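Local atomic coordinates of putative aminomethyltransferase (Leptospirillum rubarum, PDB entry 3TTG), a protein that is probably a folate-binding aminomethyltransferase related to the T-protein of the glycine cleavage system. Residues 66-78 / 89-101. Numbering follows the deposited sequence.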
# COMPACT_ATOMS: atom_id res chain seq x y z
N ASP A 66 -13.33 -8.98 -5.66
CA ASP A 66 -14.75 -9.27 -5.51
C ASP A 66 -15.38 -8.22 -4.54
O ASP A 66 -15.14 -8.29 -3.32
CB ASP A 66 -14.95 -10.65 -4.96
CG ASP A 66 -16.40 -11.07 -4.99
OD1 ASP A 66 -17.28 -10.17 -5.13
OD2 ASP A 66 -16.66 -12.26 -4.80
N ILE A 67 -16.06 -7.23 -5.12
CA ILE A 67 -16.75 -6.10 -4.45
C ILE A 67 -18.15 -6.53 -3.97
O ILE A 67 -18.62 -5.94 -3.03
CB ILE A 67 -16.84 -4.89 -5.49
CG1 ILE A 67 -15.46 -4.40 -5.92
CG2 ILE A 67 -17.71 -3.70 -5.03
CD1 ILE A 67 -14.42 -4.31 -4.83
N LEU A 68 -18.83 -7.47 -4.66
CA LEU A 68 -20.20 -7.92 -4.33
C LEU A 68 -20.27 -8.68 -3.02
O LEU A 68 -21.22 -8.50 -2.26
CB LEU A 68 -20.75 -8.86 -5.45
CG LEU A 68 -20.84 -8.31 -6.85
CD1 LEU A 68 -21.25 -9.43 -7.84
CD2 LEU A 68 -21.76 -7.14 -6.91
N LYS A 69 -19.32 -9.59 -2.80
CA LYS A 69 -19.29 -10.41 -1.59
C LYS A 69 -18.97 -9.59 -0.34
O LYS A 69 -19.36 -10.00 0.77
CB LYS A 69 -18.26 -11.57 -1.71
CG LYS A 69 -16.77 -11.22 -1.44
CD LYS A 69 -16.16 -11.98 -0.24
CE LYS A 69 -16.54 -11.48 1.16
NZ LYS A 69 -17.78 -12.10 1.72
N GLN A 70 -18.23 -8.48 -0.51
CA GLN A 70 -17.79 -7.62 0.59
C GLN A 70 -18.95 -7.21 1.52
O GLN A 70 -19.98 -6.76 1.04
CB GLN A 70 -17.10 -6.36 0.04
CG GLN A 70 -16.15 -5.73 1.03
CD GLN A 70 -15.47 -4.51 0.48
OE1 GLN A 70 -15.07 -4.46 -0.68
NE2 GLN A 70 -15.36 -3.49 1.28
N ASP A 71 -18.75 -7.35 2.85
CA ASP A 71 -19.76 -7.00 3.88
C ASP A 71 -19.87 -5.46 4.12
O ASP A 71 -19.08 -4.69 3.57
CB ASP A 71 -19.48 -7.70 5.22
CG ASP A 71 -19.02 -9.15 5.09
OD1 ASP A 71 -17.86 -9.36 4.65
OD2 ASP A 71 -19.81 -10.06 5.43
N GLU A 72 -20.86 -5.04 4.92
CA GLU A 72 -21.18 -3.62 5.17
C GLU A 72 -20.05 -2.78 5.81
O GLU A 72 -19.82 -1.67 5.34
CB GLU A 72 -22.47 -3.46 6.04
CG GLU A 72 -22.52 -4.22 7.36
CD GLU A 72 -23.78 -3.94 8.18
OE1 GLU A 72 -23.76 -2.99 9.00
OE2 GLU A 72 -24.77 -4.68 8.00
N LYS A 73 -19.38 -3.25 6.87
CA LYS A 73 -18.33 -2.40 7.48
C LYS A 73 -16.92 -2.98 7.17
O LYS A 73 -15.98 -2.76 7.91
CB LYS A 73 -18.57 -2.28 8.99
CG LYS A 73 -19.86 -1.56 9.37
CD LYS A 73 -20.12 -1.66 10.89
CE LYS A 73 -21.47 -1.11 11.30
NZ LYS A 73 -21.76 -1.39 12.74
N SER A 74 -16.77 -3.67 6.04
CA SER A 74 -15.51 -4.25 5.67
C SER A 74 -14.76 -3.36 4.71
O SER A 74 -15.34 -2.56 3.93
CB SER A 74 -15.72 -5.64 5.06
OG SER A 74 -14.62 -6.49 5.37
N LEU A 75 -13.45 -3.56 4.71
CA LEU A 75 -12.58 -2.90 3.78
C LEU A 75 -11.94 -3.97 2.89
O LEU A 75 -11.53 -5.00 3.41
CB LEU A 75 -11.50 -2.15 4.53
CG LEU A 75 -10.65 -1.19 3.72
CD1 LEU A 75 -11.39 0.03 3.43
CD2 LEU A 75 -9.42 -0.84 4.50
N SER A 76 -11.77 -3.70 1.62
CA SER A 76 -11.04 -4.63 0.75
C SER A 76 -10.03 -3.87 -0.09
O SER A 76 -10.11 -2.64 -0.18
CB SER A 76 -12.03 -5.38 -0.13
OG SER A 76 -12.48 -4.43 -1.06
N TYR A 77 -8.96 -4.55 -0.47
CA TYR A 77 -7.96 -4.03 -1.34
C TYR A 77 -8.27 -4.52 -2.75
O TYR A 77 -8.72 -5.66 -2.93
CB TYR A 77 -6.62 -4.57 -0.92
CG TYR A 77 -5.46 -3.94 -1.62
CD1 TYR A 77 -5.15 -2.61 -1.41
CD2 TYR A 77 -4.59 -4.70 -2.38
CE1 TYR A 77 -4.03 -2.04 -1.97
CE2 TYR A 77 -3.47 -4.14 -2.96
CZ TYR A 77 -3.20 -2.80 -2.78
OH TYR A 77 -2.06 -2.28 -3.34
N SER A 78 -8.06 -3.69 -3.70
CA SER A 78 -8.23 -4.07 -5.11
C SER A 78 -7.23 -3.40 -5.99
O SER A 78 -6.79 -2.28 -5.72
CB SER A 78 -9.61 -3.67 -5.62
OG SER A 78 -9.90 -4.25 -6.89
N PHE A 89 -3.91 1.04 -11.16
CA PHE A 89 -4.11 1.62 -9.82
C PHE A 89 -4.36 0.54 -8.79
O PHE A 89 -4.75 -0.56 -9.12
CB PHE A 89 -5.36 2.58 -9.82
CG PHE A 89 -5.37 3.63 -10.90
CD1 PHE A 89 -4.63 4.80 -10.76
CD2 PHE A 89 -6.05 3.41 -12.10
CE1 PHE A 89 -4.53 5.70 -11.80
CE2 PHE A 89 -5.99 4.36 -13.14
CZ PHE A 89 -5.18 5.47 -13.01
N ASP A 90 -4.19 0.89 -7.51
CA ASP A 90 -4.69 0.10 -6.42
C ASP A 90 -5.74 1.00 -5.73
O ASP A 90 -5.80 2.17 -6.02
CB ASP A 90 -3.59 -0.42 -5.47
CG ASP A 90 -2.89 0.63 -4.62
OD1 ASP A 90 -3.19 1.80 -4.79
OD2 ASP A 90 -2.15 0.27 -3.72
N ALA A 91 -6.62 0.45 -4.95
CA ALA A 91 -7.56 1.23 -4.14
C ALA A 91 -7.99 0.45 -2.89
O ALA A 91 -8.16 -0.77 -2.97
CB ALA A 91 -8.80 1.58 -4.96
N TRP A 92 -8.32 1.16 -1.84
CA TRP A 92 -9.03 0.65 -0.68
C TRP A 92 -10.48 0.87 -1.01
O TRP A 92 -10.85 1.96 -1.50
CB TRP A 92 -8.60 1.31 0.63
CG TRP A 92 -7.18 1.04 0.97
CD1 TRP A 92 -6.12 1.87 0.81
CD2 TRP A 92 -6.63 -0.25 1.32
NE1 TRP A 92 -4.95 1.20 1.06
CE2 TRP A 92 -5.23 -0.09 1.41
CE3 TRP A 92 -7.20 -1.48 1.68
CZ2 TRP A 92 -4.39 -1.13 1.81
CZ3 TRP A 92 -6.35 -2.54 2.01
CH2 TRP A 92 -4.96 -2.34 2.12
N CYS A 93 -11.32 -0.13 -0.75
CA CYS A 93 -12.73 -0.13 -1.11
C CYS A 93 -13.59 -0.40 0.12
O CYS A 93 -13.42 -1.43 0.78
CB CYS A 93 -13.02 -1.16 -2.21
SG CYS A 93 -11.81 -1.19 -3.56
N GLY A 94 -14.56 0.47 0.35
CA GLY A 94 -15.52 0.36 1.44
C GLY A 94 -16.94 0.57 0.98
O GLY A 94 -17.17 1.12 -0.08
N ASN A 95 -17.91 0.17 1.78
CA ASN A 95 -19.35 0.37 1.52
C ASN A 95 -19.96 1.19 2.64
O ASN A 95 -19.69 0.90 3.80
CB ASN A 95 -20.10 -0.96 1.45
CG ASN A 95 -19.52 -1.93 0.47
OD1 ASN A 95 -19.98 -2.05 -0.67
ND2 ASN A 95 -18.51 -2.66 0.90
N PHE A 96 -20.82 2.13 2.32
CA PHE A 96 -21.53 2.88 3.34
C PHE A 96 -22.81 3.34 2.76
O PHE A 96 -22.78 3.92 1.67
CB PHE A 96 -20.71 4.07 3.89
CG PHE A 96 -21.24 4.49 5.24
CD1 PHE A 96 -20.87 3.80 6.39
CD2 PHE A 96 -22.21 5.47 5.35
CE1 PHE A 96 -21.44 4.11 7.62
CE2 PHE A 96 -22.76 5.79 6.59
CZ PHE A 96 -22.37 5.11 7.72
N GLU A 97 -23.94 3.06 3.45
CA GLU A 97 -25.27 3.38 2.94
C GLU A 97 -25.40 2.74 1.53
O GLU A 97 -24.97 1.59 1.34
CB GLU A 97 -25.53 4.92 2.95
CG GLU A 97 -25.79 5.55 4.30
CD GLU A 97 -26.31 6.98 4.19
OE1 GLU A 97 -25.47 7.90 4.03
OE2 GLU A 97 -27.54 7.16 4.19
N ASP A 98 -25.84 3.52 0.54
CA ASP A 98 -26.00 3.12 -0.85
C ASP A 98 -24.83 3.67 -1.69
O ASP A 98 -25.04 4.13 -2.80
CB ASP A 98 -27.35 3.68 -1.36
CG ASP A 98 -28.55 3.12 -0.60
OD1 ASP A 98 -28.75 1.88 -0.65
OD2 ASP A 98 -29.27 3.93 0.04
N LYS A 99 -23.61 3.70 -1.12
CA LYS A 99 -22.42 4.19 -1.82
C LYS A 99 -21.24 3.25 -1.68
O LYS A 99 -21.09 2.59 -0.66
CB LYS A 99 -21.99 5.58 -1.30
CG LYS A 99 -22.85 6.71 -1.80
CD LYS A 99 -22.24 8.09 -1.49
CE LYS A 99 -22.75 8.72 -0.21
NZ LYS A 99 -23.87 9.65 -0.46
N ILE A 100 -20.38 3.20 -2.72
CA ILE A 100 -19.10 2.48 -2.66
C ILE A 100 -18.04 3.57 -2.53
O ILE A 100 -18.09 4.54 -3.29
CB ILE A 100 -18.86 1.52 -3.87
CG1 ILE A 100 -19.93 0.39 -3.87
CG2 ILE A 100 -17.47 0.88 -3.77
CD1 ILE A 100 -20.10 -0.43 -5.24
N ALA A 101 -17.17 3.51 -1.51
CA ALA A 101 -16.07 4.48 -1.31
C ALA A 101 -14.78 3.89 -1.85
O ALA A 101 -14.48 2.76 -1.52
CB ALA A 101 -15.91 4.81 0.16
O HOH W 1 -17.71 -1.24 4.10
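Tyr77 and Asp90 make the shortest bond between strands 75-78 and 89-96: the phenol OH donates to OD2 at 2.6 Å, on the anti lone pair, with ring and carboxylate planes nearly perpendicular. The other oxygen, OD1, forms a salt bridge with Arg45, so the buried carboxylate is held at both ends.

Farther along, the Cys93 carbonyl oxygen takes two donors. Ser76 N lies in its carbonyl plane at 2.9 Å, whereas Gln70 NE2 approaches from above that plane, also at 2.9 Å. The same NE2 reaches Ser74 O at 2.8 Å, and Ser76 OG donates to Gln70 OE1 at 2.6 Å. Glutamine fits because its amide both gives and accepts; with CG anti to the backbone N (chi1 -157°) and the chain extended beyond it, the amide reaches across to the carbonyl of Cys93. A leucine here would probably leave Ser76 OG without its acceptor and the loop before the strand less firmly tied to Cys93. Beyond this point a water accepts from Asn95 N and lies close to Ser74 O and Glu72 O.

The pairing is an antiparallel hairpin ladder in which Ser76-Cys93 and Ser78-Ala91 are hydrogen-bonded pairs and Tyr77-Trp92 is a non-hydrogen-bonded one. On the side of the sheet that carries Tyr77 and Trp92, Tyr77 CD1 lies over one face of the Trp92 ring, 3.5 Å from CH2, with the planes oblique at 49°; Leu75 CD2 touches Trp92 CE3 at 3.6 Å. The small Ser76, Ser78 and Cys93 occupy the reverse face, over which Ile67 packs against Cys93 and Ile100.

Strand 75-81 edges this antiparallel sheet of the folate-binding domain, followed by 87-96 and 99-103; helix 55-60 covers Ile100, while strand 161-164 meets Leu75.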